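Local coordinates for protein fumarate reductase iron-sulfur subunit (Mycolicibacterium smegmatis, PDB 7D6V) that probably passes electrons through its three iron-sulfur clusters, from succinate oxidation in subunit A to ubiquinone at the membrane anchor of succinate dehydrogenase, at residues R39-A42 against T43-D47; P70-M73 against C74-R77; M131-E134 against D135-R138; I225-K228 against E229-A232; D104-F107 against N108-A112. All blocks are in the same frame, centred on the assembly; numbering follows the deposited sequence.

Contact 1. Residues R39-A42 against T43-D47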
# COMPACT_ATOMS: atom_id res chain seq x y z
N ARG B 39 -15.55 -4.92 -16.87
CA ARG B 39 -16.52 -5.53 -17.78
C ARG B 39 -17.28 -4.47 -18.56
O ARG B 39 -17.53 -4.63 -19.76
CB ARG B 39 -17.48 -6.42 -17.00
CG ARG B 39 -18.26 -7.38 -17.87
CD ARG B 39 -19.32 -8.12 -17.09
NE ARG B 39 -18.88 -8.47 -15.75
CZ ARG B 39 -18.16 -9.56 -15.46
NH1 ARG B 39 -17.80 -10.39 -16.42
NH2 ARG B 39 -17.80 -9.80 -14.21
N LEU B 40 -17.66 -3.38 -17.90
CA LEU B 40 -18.34 -2.29 -18.59
C LEU B 40 -17.44 -1.66 -19.64
O LEU B 40 -17.90 -1.29 -20.72
CB LEU B 40 -18.80 -1.25 -17.57
CG LEU B 40 -19.67 -0.10 -18.08
CD1 LEU B 40 -21.01 -0.62 -18.55
CD2 LEU B 40 -19.84 0.95 -17.00
N GLN B 41 -16.15 -1.52 -19.33
CA GLN B 41 -15.19 -1.00 -20.31
C GLN B 41 -15.08 -1.92 -21.51
O GLN B 41 -15.06 -1.46 -22.66
CB GLN B 41 -13.83 -0.82 -19.66
CG GLN B 41 -13.48 0.60 -19.30
CD GLN B 41 -12.07 0.72 -18.77
OE1 GLN B 41 -11.45 -0.28 -18.42
NE2 GLN B 41 -11.56 1.94 -18.72
N ALA B 42 -14.99 -3.22 -21.28
CA ALA B 42 -14.78 -4.17 -22.36
C ALA B 42 -16.05 -4.47 -23.14
O ALA B 42 -15.97 -5.06 -24.22
CB ALA B 42 -14.19 -5.47 -21.82
N THR B 43 -17.22 -4.08 -22.63
CA THR B 43 -18.48 -4.37 -23.31
C THR B 43 -19.22 -3.14 -23.80
O THR B 43 -19.79 -3.17 -24.89
CB THR B 43 -19.41 -5.17 -22.38
OG1 THR B 43 -19.60 -4.45 -21.16
CG2 THR B 43 -18.82 -6.53 -22.08
N GLN B 44 -19.25 -2.05 -23.03
CA GLN B 44 -20.11 -0.92 -23.37
C GLN B 44 -19.37 0.40 -23.53
O GLN B 44 -19.69 1.16 -24.44
CB GLN B 44 -21.20 -0.76 -22.30
CG GLN B 44 -22.23 -1.87 -22.30
CD GLN B 44 -23.20 -1.77 -21.14
OE1 GLN B 44 -23.18 -2.60 -20.23
NE2 GLN B 44 -24.05 -0.75 -21.16
N THR B 45 -18.40 0.70 -22.67
CA THR B 45 -17.75 2.01 -22.60
C THR B 45 -16.24 1.83 -22.72
O THR B 45 -15.52 1.87 -21.71
CB THR B 45 -18.10 2.74 -21.31
OG1 THR B 45 -17.52 2.05 -20.20
CG2 THR B 45 -19.61 2.80 -21.12
N PRO B 46 -15.73 1.66 -23.94
CA PRO B 46 -14.28 1.44 -24.10
C PRO B 46 -13.43 2.61 -23.63
O PRO B 46 -12.29 2.40 -23.21
CB PRO B 46 -14.13 1.21 -25.61
CG PRO B 46 -15.50 0.99 -26.13
CD PRO B 46 -16.43 1.71 -25.23
N ASP B 47 -13.95 3.84 -23.70
CA ASP B 47 -13.19 5.04 -23.39
C ASP B 47 -13.47 5.57 -21.98
O ASP B 47 -13.23 6.75 -21.72
CB ASP B 47 -13.49 6.13 -24.42
CG ASP B 47 -14.97 6.38 -24.59
OD1 ASP B 47 -15.76 5.49 -24.21
OD2 ASP B 47 -15.34 7.46 -25.08
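Leu40 O takes the backbone N-H groups of two residues where helix 33-43 runs out. Gln44 N lies 2.8 Å from Leu40 O, and Thr45 N also lies 2.8 Å from Leu40 O. The two donors come from opposite faces of the carbonyl plane, with N-H angles of 158° and 168°. Thr43 OG1 donates to Arg39 O at 2.5 Å, a shortness that carries no weight at this resolution. Its first torsion (chi1 56°) sets the hydroxyl between the backbone N and the carbonyl carbon, turned back over the last turn.

The tight side is that of Leu40. Its CG sits 3.7 Å from Thr45 OG1, and its CD1 sits 3.8 Å from Gln44 CB. Tyr23 and Val25 of strand 17-27 cover this side. Gln41 CA makes a C-H...O contact of 3.2 Å with Thr45 O, and Gln41 NE2 bonds Leu48 O.

The loose side holds Ala42, Thr43 and Gln44, which are exposed, although Ala42 still brushes Tyr482 of subunit A. The Thr45 to Leu40 bond spans five residues, as in a pi-turn. Here it closes the helix that packs on the sheet of a beta-grasp, ferredoxin-like 2Fe-2S domain.

Contact 2. Residues P70-M73 against C74-R77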
# COMPACT_ATOMS: atom_id res chain seq x y z
N PRO B 70 -15.76 7.22 0.26
CA PRO B 70 -14.44 7.04 -0.36
C PRO B 70 -13.88 5.64 -0.13
O PRO B 70 -13.59 5.26 1.00
CB PRO B 70 -13.58 8.11 0.32
CG PRO B 70 -14.56 9.11 0.84
CD PRO B 70 -15.76 8.31 1.24
N ARG B 71 -13.72 4.89 -1.21
CA ARG B 71 -13.28 3.50 -1.17
C ARG B 71 -12.22 3.26 -2.24
O ARG B 71 -11.95 4.11 -3.09
CB ARG B 71 -14.45 2.53 -1.38
CG ARG B 71 -15.55 2.59 -0.35
CD ARG B 71 -15.05 2.15 1.01
NE ARG B 71 -14.45 0.82 0.95
CZ ARG B 71 -15.14 -0.31 1.06
NH1 ARG B 71 -16.45 -0.29 1.23
NH2 ARG B 71 -14.50 -1.47 0.99
N LEU B 72 -11.62 2.07 -2.18
CA LEU B 72 -10.86 1.52 -3.29
C LEU B 72 -11.77 0.62 -4.10
O LEU B 72 -12.49 -0.21 -3.54
CB LEU B 72 -9.65 0.73 -2.79
CG LEU B 72 -8.53 1.46 -2.07
CD1 LEU B 72 -7.54 0.45 -1.51
CD2 LEU B 72 -7.83 2.44 -2.99
N MET B 73 -11.76 0.80 -5.43
CA MET B 73 -12.65 0.01 -6.27
C MET B 73 -12.26 -1.46 -6.28
O MET B 73 -13.13 -2.33 -6.38
CB MET B 73 -12.65 0.57 -7.69
CG MET B 73 -13.51 1.81 -7.85
SD MET B 73 -13.57 2.46 -9.53
CE MET B 73 -11.99 3.29 -9.63
N CYS B 74 -10.97 -1.74 -6.14
CA CYS B 74 -10.47 -3.12 -6.15
C CYS B 74 -10.68 -3.85 -4.82
O CYS B 74 -10.34 -5.03 -4.71
CB CYS B 74 -8.99 -3.15 -6.54
SG CYS B 74 -7.85 -3.01 -5.14
N MET B 75 -11.23 -3.16 -3.83
CA MET B 75 -11.47 -3.77 -2.53
C MET B 75 -12.93 -3.73 -2.09
O MET B 75 -13.23 -4.17 -0.98
CB MET B 75 -10.60 -3.09 -1.46
CG MET B 75 -9.11 -3.30 -1.65
SD MET B 75 -8.60 -5.03 -1.59
CE MET B 75 -8.88 -5.40 0.14
N THR B 76 -13.84 -3.22 -2.92
CA THR B 76 -15.24 -3.11 -2.55
C THR B 76 -15.98 -4.35 -3.04
O THR B 76 -16.04 -4.61 -4.24
CB THR B 76 -15.86 -1.84 -3.14
OG1 THR B 76 -15.01 -0.73 -2.85
CG2 THR B 76 -17.23 -1.58 -2.54
N ARG B 77 -16.58 -5.09 -2.10
CA ARG B 77 -16.94 -6.48 -2.34
C ARG B 77 -18.10 -6.65 -3.31
O ARG B 77 -18.28 -7.75 -3.84
CB ARG B 77 -17.27 -7.16 -1.02
CG ARG B 77 -16.79 -8.59 -0.91
CD ARG B 77 -17.04 -9.14 0.48
NE ARG B 77 -16.26 -8.42 1.48
CZ ARG B 77 -16.78 -7.83 2.55
NH1 ARG B 77 -18.09 -7.87 2.75
NH2 ARG B 77 -16.00 -7.20 3.41
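Arg71, in strand 70-72, curls over the hydroxyl of Thr76 in the loop that follows. Its CB is 3.6 Å from Thr76 OG1. CG passes the same oxygen at 4.2 Å. The chain then bends at chi2 and again at chi3 (-65° and -56°), which folds the head back over Thr76. NE and CZ stay near the hydroxyl, and Thr76 OG1 stands 3.9 Å above the centre of one guanidinium face. At the tip, Arg71 NH1 meets Thr76 CG2 at 4.1 Å. Arg71 NH2 lies 3.6 Å from Met75 O, which sits oblique to the guanidinium.

Thr76 OG1 is itself tied down, because it donates to Leu72 O at 2.7 Å. Met75 N reaches Leu72 O at 3.2 Å from the opposite face of that carbonyl. The Met75 bond closes a type I beta turn with Met73 and Cys74 at its corners. Leu72 and Met75 lie side by side, with Leu72 CD1 4.1 Å from Met75 CG.

Cys74 SG binds an iron of the 2Fe-2S cluster, together with Cys62. The Met75 bond thus closes the turn that presents a cluster ligand, and the Thr76 hydroxyl braces the same carbonyl. With its proton given to Leu72 O, the Thr76 hydroxyl can probably turn lone-pair density toward the arginine's positive charge.

Contact 3. Residues M131-E134 against D135-R138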
# COMPACT_ATOMS: atom_id res chain seq x y z
N MET B 131 19.01 0.39 15.53
CA MET B 131 17.70 0.75 16.04
C MET B 131 17.05 -0.47 16.66
O MET B 131 17.12 -1.57 16.10
CB MET B 131 16.80 1.32 14.94
CG MET B 131 17.36 2.55 14.25
SD MET B 131 16.30 3.15 12.93
CE MET B 131 16.89 2.17 11.56
N GLN B 132 16.42 -0.28 17.81
CA GLN B 132 15.64 -1.34 18.44
C GLN B 132 14.22 -1.34 17.89
O GLN B 132 13.71 -0.32 17.40
CB GLN B 132 15.63 -1.17 19.96
CG GLN B 132 17.01 -1.19 20.59
CD GLN B 132 17.68 -2.55 20.49
OE1 GLN B 132 17.03 -3.58 20.58
NE2 GLN B 132 18.99 -2.54 20.29
N GLN B 133 13.57 -2.50 17.97
CA GLN B 133 12.24 -2.66 17.38
C GLN B 133 11.21 -1.76 18.04
O GLN B 133 10.38 -1.15 17.36
CB GLN B 133 11.81 -4.13 17.47
CG GLN B 133 10.47 -4.42 16.82
CD GLN B 133 10.51 -4.27 15.32
OE1 GLN B 133 11.43 -4.76 14.66
NE2 GLN B 133 9.51 -3.61 14.76
N GLU B 134 11.24 -1.67 19.37
CA GLU B 134 10.29 -0.82 20.08
C GLU B 134 10.49 0.65 19.76
O GLU B 134 9.56 1.44 19.93
CB GLU B 134 10.38 -1.06 21.58
CG GLU B 134 11.68 -0.60 22.21
CD GLU B 134 12.70 -1.71 22.33
OE1 GLU B 134 12.60 -2.69 21.56
OE2 GLU B 134 13.60 -1.60 23.18
N ASP B 135 11.69 1.03 19.31
CA ASP B 135 11.95 2.40 18.89
C ASP B 135 11.42 2.70 17.50
O ASP B 135 11.29 3.88 17.14
CB ASP B 135 13.45 2.69 18.93
CG ASP B 135 13.98 2.82 20.34
OD1 ASP B 135 13.20 2.62 21.29
OD2 ASP B 135 15.18 3.12 20.49
N VAL B 136 11.10 1.68 16.71
CA VAL B 136 10.68 1.87 15.33
C VAL B 136 9.24 1.44 15.08
O VAL B 136 8.74 1.65 13.96
CB VAL B 136 11.61 1.15 14.34
CG1 VAL B 136 13.06 1.48 14.64
CG2 VAL B 136 11.38 -0.35 14.38
N ASN B 137 8.56 0.84 16.06
CA ASN B 137 7.20 0.35 15.84
C ASN B 137 6.24 1.47 15.44
O ASN B 137 5.43 1.31 14.52
CB ASN B 137 6.69 -0.35 17.10
CG ASN B 137 7.20 -1.77 17.22
OD1 ASN B 137 7.33 -2.48 16.22
ND2 ASN B 137 7.48 -2.19 18.44
N ARG B 138 6.32 2.62 16.13
CA ARG B 138 5.36 3.69 15.89
C ARG B 138 5.47 4.23 14.47
O ARG B 138 4.45 4.47 13.81
CB ARG B 138 5.56 4.81 16.91
CG ARG B 138 5.07 4.49 18.30
CD ARG B 138 4.81 5.75 19.08
NE ARG B 138 6.04 6.39 19.53
CZ ARG B 138 6.09 7.48 20.28
NH1 ARG B 138 4.97 8.06 20.67
NH2 ARG B 138 7.25 7.99 20.64
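Val136 N donates to Gln133 O at 3.0 Å and Asp135 N donates weakly to Gln132 O, so helix 133-142 opens with bonds of the i to i+3 kind. The main side-chain link joins Gln133 and Asn137. Gln133 NE2 donates to Asn137 OD1 at 2.9 Å along an almost straight N-H (174°). The acceptor lies in the amide plane of Gln133, but the donor stands above the carbonyl plane of Asn137. Gln133 CG is anti to the backbone N, and a bend at chi2 (68°) brings the amide across to the next turn. Gln133 NE2 also bonds Gln140 OE1, and Gln133 OE1 accepts from Arg110 N of subunit A.

Val136 CG2 packs under the amide, 3.8 Å from Gln133 NE2. Its other branch, CG1, is 3.8 Å from Met131 CB and 4.0 Å from Met131 SD. The Met131 and Val136 side chains cross at about a right angle.

Glu134 and Asp135 point the same way, with their carboxylates turned 72° apart. Glu134 OE2 comes within 4.6 Å of Asp135 OD1. Asp135 OD2 accepts from Ser221 OG of the membrane anchor subunit. Two acids this close would tend to raise each other's pKa, while the N-terminal end of the helix would work the other way. The Gln133 amide thus ties this helix start to subunit A, and the Asp135 carboxylate ties it to the membrane anchor subunit.

Contact 4. Residues I225-K228 against E229-A232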
# COMPACT_ATOMS: atom_id res chain seq x y z
N ILE B 225 -3.24 13.45 17.24
CA ILE B 225 -3.32 13.87 18.64
C ILE B 225 -1.95 13.90 19.30
O ILE B 225 -1.67 14.87 20.03
CB ILE B 225 -4.33 12.99 19.39
CG1 ILE B 225 -5.75 13.29 18.91
CG2 ILE B 225 -4.23 13.21 20.89
CD1 ILE B 225 -6.77 12.26 19.32
N PRO B 226 -1.07 12.90 19.14
CA PRO B 226 0.29 13.05 19.69
C PRO B 226 1.04 14.26 19.16
O PRO B 226 1.74 14.93 19.93
CB PRO B 226 0.97 11.74 19.27
CG PRO B 226 -0.13 10.78 19.17
CD PRO B 226 -1.30 11.53 18.64
N MET B 227 0.90 14.58 17.88
CA MET B 227 1.59 15.75 17.35
C MET B 227 0.98 17.04 17.88
O MET B 227 1.70 18.01 18.11
CB MET B 227 1.57 15.74 15.82
CG MET B 227 2.49 14.71 15.21
SD MET B 227 4.23 15.08 15.46
CE MET B 227 4.32 16.77 14.88
N LYS B 228 -0.33 17.07 18.09
CA LYS B 228 -0.95 18.23 18.72
C LYS B 228 -0.45 18.41 20.14
O LYS B 228 -0.22 19.53 20.59
CB LYS B 228 -2.47 18.10 18.68
CG LYS B 228 -3.09 18.43 17.34
CD LYS B 228 -4.56 18.11 17.31
CE LYS B 228 -5.20 18.54 16.01
NZ LYS B 228 -5.61 19.97 16.02
N GLU B 229 -0.28 17.30 20.87
CA GLU B 229 0.26 17.39 22.22
C GLU B 229 1.70 17.88 22.22
O GLU B 229 2.10 18.66 23.10
CB GLU B 229 0.14 16.03 22.91
CG GLU B 229 -1.28 15.64 23.25
CD GLU B 229 -1.89 16.55 24.31
OE1 GLU B 229 -1.39 16.57 25.45
OE2 GLU B 229 -2.87 17.25 23.99
N ARG B 230 2.51 17.44 21.26
CA ARG B 230 3.88 17.94 21.16
C ARG B 230 3.92 19.42 20.79
O ARG B 230 4.74 20.19 21.31
CB ARG B 230 4.66 17.10 20.15
CG ARG B 230 4.75 15.64 20.55
CD ARG B 230 5.43 14.78 19.52
NE ARG B 230 5.52 13.40 19.99
CZ ARG B 230 6.53 12.57 19.70
NH1 ARG B 230 7.53 12.98 18.94
NH2 ARG B 230 6.52 11.34 20.18
N VAL B 231 3.03 19.85 19.89
CA VAL B 231 2.94 21.26 19.55
C VAL B 231 2.52 22.07 20.77
O VAL B 231 3.01 23.19 20.98
CB VAL B 231 1.98 21.47 18.36
CG1 VAL B 231 1.64 22.94 18.19
CG2 VAL B 231 2.58 20.91 17.09
N ALA B 232 1.62 21.53 21.58
CA ALA B 232 1.23 22.21 22.81
C ALA B 232 2.39 22.28 23.79
O ALA B 232 2.54 23.27 24.52
CB ALA B 232 0.03 21.50 23.44
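Arg230 lies back along helix 219-235 over the turn of Pro226 and Met227. Its CG is anti to the carbonyl carbon (chi1 -62°), and from there the chain runs extended to NE. This brings Arg230 CG to 3.2 Å from Pro226 O and Arg230 CD to 4.2 Å from Met227 SD. The chain runs on past Pro226 O and carries the guanidinium to a salt bridge with Asp181.

Glu229 leans back in the same sense, but it bends at chi2 (-66°). Its CG rests 3.3 Å from Ile225 O. Val231 CG2 settles 3.2 Å from Met227 O. Lys228 leaves from another side of the helix, and its NZ bonds Leu200 O and the carbonyl oxygen of Cys203, a residue of the Fe3-S4 cluster pocket.

Four regular backbone bonds underlie these positions. Glu229 N to Ile225 O, Arg230 N to Pro226 O, Val231 N to Met227 O and Ala232 N to Lys228 O all measure 2.9 Å. Pro226 has no N-H to give the turn before, and the helix kinks there.

Met227 packs on helix 171-181, Val231 touches helix 191-196, and the Glu229 carboxylate faces the membrane anchor subunit, where Tyr115, Ser208 and Arg156 of that subunit hold it.

Contact 5. Residues D104-F107 against N108-A112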
# COMPACT_ATOMS: atom_id res chain seq x y z
N ASP B 104 -7.28 14.91 -10.65
CA ASP B 104 -5.91 15.43 -10.65
C ASP B 104 -5.40 15.41 -9.22
O ASP B 104 -5.54 16.38 -8.47
CB ASP B 104 -5.88 16.83 -11.25
CG ASP B 104 -4.47 17.36 -11.41
OD1 ASP B 104 -4.27 18.57 -11.19
OD2 ASP B 104 -3.58 16.57 -11.76
N VAL B 105 -4.80 14.29 -8.83
CA VAL B 105 -4.19 14.18 -7.50
C VAL B 105 -2.74 14.63 -7.66
O VAL B 105 -1.80 13.85 -7.76
CB VAL B 105 -4.32 12.76 -6.92
CG1 VAL B 105 -5.74 12.50 -6.49
CG2 VAL B 105 -3.91 11.72 -7.95
N SER B 106 -2.56 15.95 -7.66
CA SER B 106 -1.24 16.56 -7.69
C SER B 106 -1.01 17.53 -6.55
O SER B 106 0.15 17.86 -6.27
CB SER B 106 -1.02 17.28 -9.03
OG SER B 106 -1.68 18.53 -9.05
N PHE B 107 -2.07 18.00 -5.90
CA PHE B 107 -1.94 18.72 -4.64
C PHE B 107 -1.15 17.91 -3.63
O PHE B 107 -0.33 18.45 -2.88
CB PHE B 107 -3.35 19.07 -4.14
CG PHE B 107 -3.46 19.29 -2.66
CD1 PHE B 107 -3.29 20.55 -2.12
CD2 PHE B 107 -3.77 18.24 -1.81
CE1 PHE B 107 -3.41 20.75 -0.76
CE2 PHE B 107 -3.88 18.43 -0.46
CZ PHE B 107 -3.70 19.69 0.07
N ASN B 108 -1.36 16.59 -3.62
CA ASN B 108 -0.64 15.72 -2.70
C ASN B 108 0.85 15.67 -3.03
O ASN B 108 1.69 15.75 -2.13
CB ASN B 108 -1.24 14.32 -2.74
CG ASN B 108 -2.74 14.33 -2.55
OD1 ASN B 108 -3.23 14.45 -1.44
ND2 ASN B 108 -3.48 14.20 -3.65
N TYR B 109 1.19 15.53 -4.31
CA TYR B 109 2.60 15.50 -4.68
C TYR B 109 3.27 16.85 -4.52
O TYR B 109 4.49 16.91 -4.35
CB TYR B 109 2.75 14.99 -6.12
CG TYR B 109 2.35 13.53 -6.25
CD1 TYR B 109 3.25 12.52 -5.93
CD2 TYR B 109 1.08 13.17 -6.65
CE1 TYR B 109 2.89 11.20 -6.04
CE2 TYR B 109 0.72 11.85 -6.76
CZ TYR B 109 1.63 10.87 -6.45
OH TYR B 109 1.27 9.55 -6.55
N GLU B 110 2.50 17.94 -4.56
CA GLU B 110 3.06 19.25 -4.25
C GLU B 110 3.30 19.39 -2.75
O GLU B 110 4.30 19.99 -2.33
CB GLU B 110 2.13 20.35 -4.75
CG GLU B 110 2.42 20.77 -6.18
CD GLU B 110 1.15 21.07 -6.96
OE1 GLU B 110 1.14 20.84 -8.19
OE2 GLU B 110 0.17 21.54 -6.35
N LYS B 111 2.40 18.86 -1.93
CA LYS B 111 2.61 18.86 -0.48
C LYS B 111 3.75 17.95 -0.07
O LYS B 111 4.38 18.20 0.97
CB LYS B 111 1.33 18.44 0.25
CG LYS B 111 0.20 19.44 0.19
CD LYS B 111 0.62 20.77 0.77
CE LYS B 111 -0.55 21.74 0.81
NZ LYS B 111 -0.21 23.01 1.50
N ALA B 112 4.03 16.91 -0.85
CA ALA B 112 5.05 15.94 -0.46
C ALA B 112 6.44 16.54 -0.41
O ALA B 112 7.28 16.09 0.38
CB ALA B 112 5.02 14.74 -1.41
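Val105 O, a backbone oxygen, meets the edge of the Tyr109 ring in the ring plane. It lies 3.2 Å from Tyr109 CD2 and 3.4 Å from Tyr109 CE2. Val105 is the centre of an inverse gamma turn, which leads the chain into helix 107-112. Ser106 holds the N-cap position without a side-chain capping bond. Its OG instead bonds weakly to Asp104 OD1.

The helix begins with Glu110 N on Ser106 O at 2.9 Å and Lys111 N on Phe107 O at 2.9 Å. Lys111 also lies over one face of the Phe107 ring. Its CG makes a CH-pi contact, 4.1 Å from the ring centroid and 18° off the normal, displaced toward the rim. Phe107 CG is anti to the backbone N (chi1 156°), which brings the ring beneath the lysine chain. Lys111 CE reaches Phe107 CE1 at 3.4 Å.

Asn108 ND2 packs 3.7 Å from Val105 CB. Asn108 OD1 accepts from Gln152 of helix 150-154.

Asn108 and Lys111 also rest on Phe173 of helix 171-181. On the side of Tyr109, the hydroxyl bonds Phe42 O of subunit A, which places this short helix between helices 150-154 and 171-181 on one hand and subunit A on the other.

Along the chain the order is contact 1, 2, 5, 3, 4. Contacts 1, 2 and 5 belong to the 2Fe-2S cluster-binding domain. Contact 1 ends helix 33-43 and contact 2 follows strand 70-72, with centres about 19 Å apart. Contact 5, on helix 107-112, has its centre about 22 Å from that of contact 2. Contacts 3 and 4, on helices 133-142 and 219-235, have centres about 20 Å apart. They touch where two like charges come close, Arg138 NH2 and Arg230 NH2 at 3.5 Å; Arg230 also has its salt bridge to Asp181. Contacts 1 and 4 lie about 49 Å apart between centres. The set therefore spans the subunit from the 2Fe-2S end to the ubiquinone end, consistent with an electron path along it.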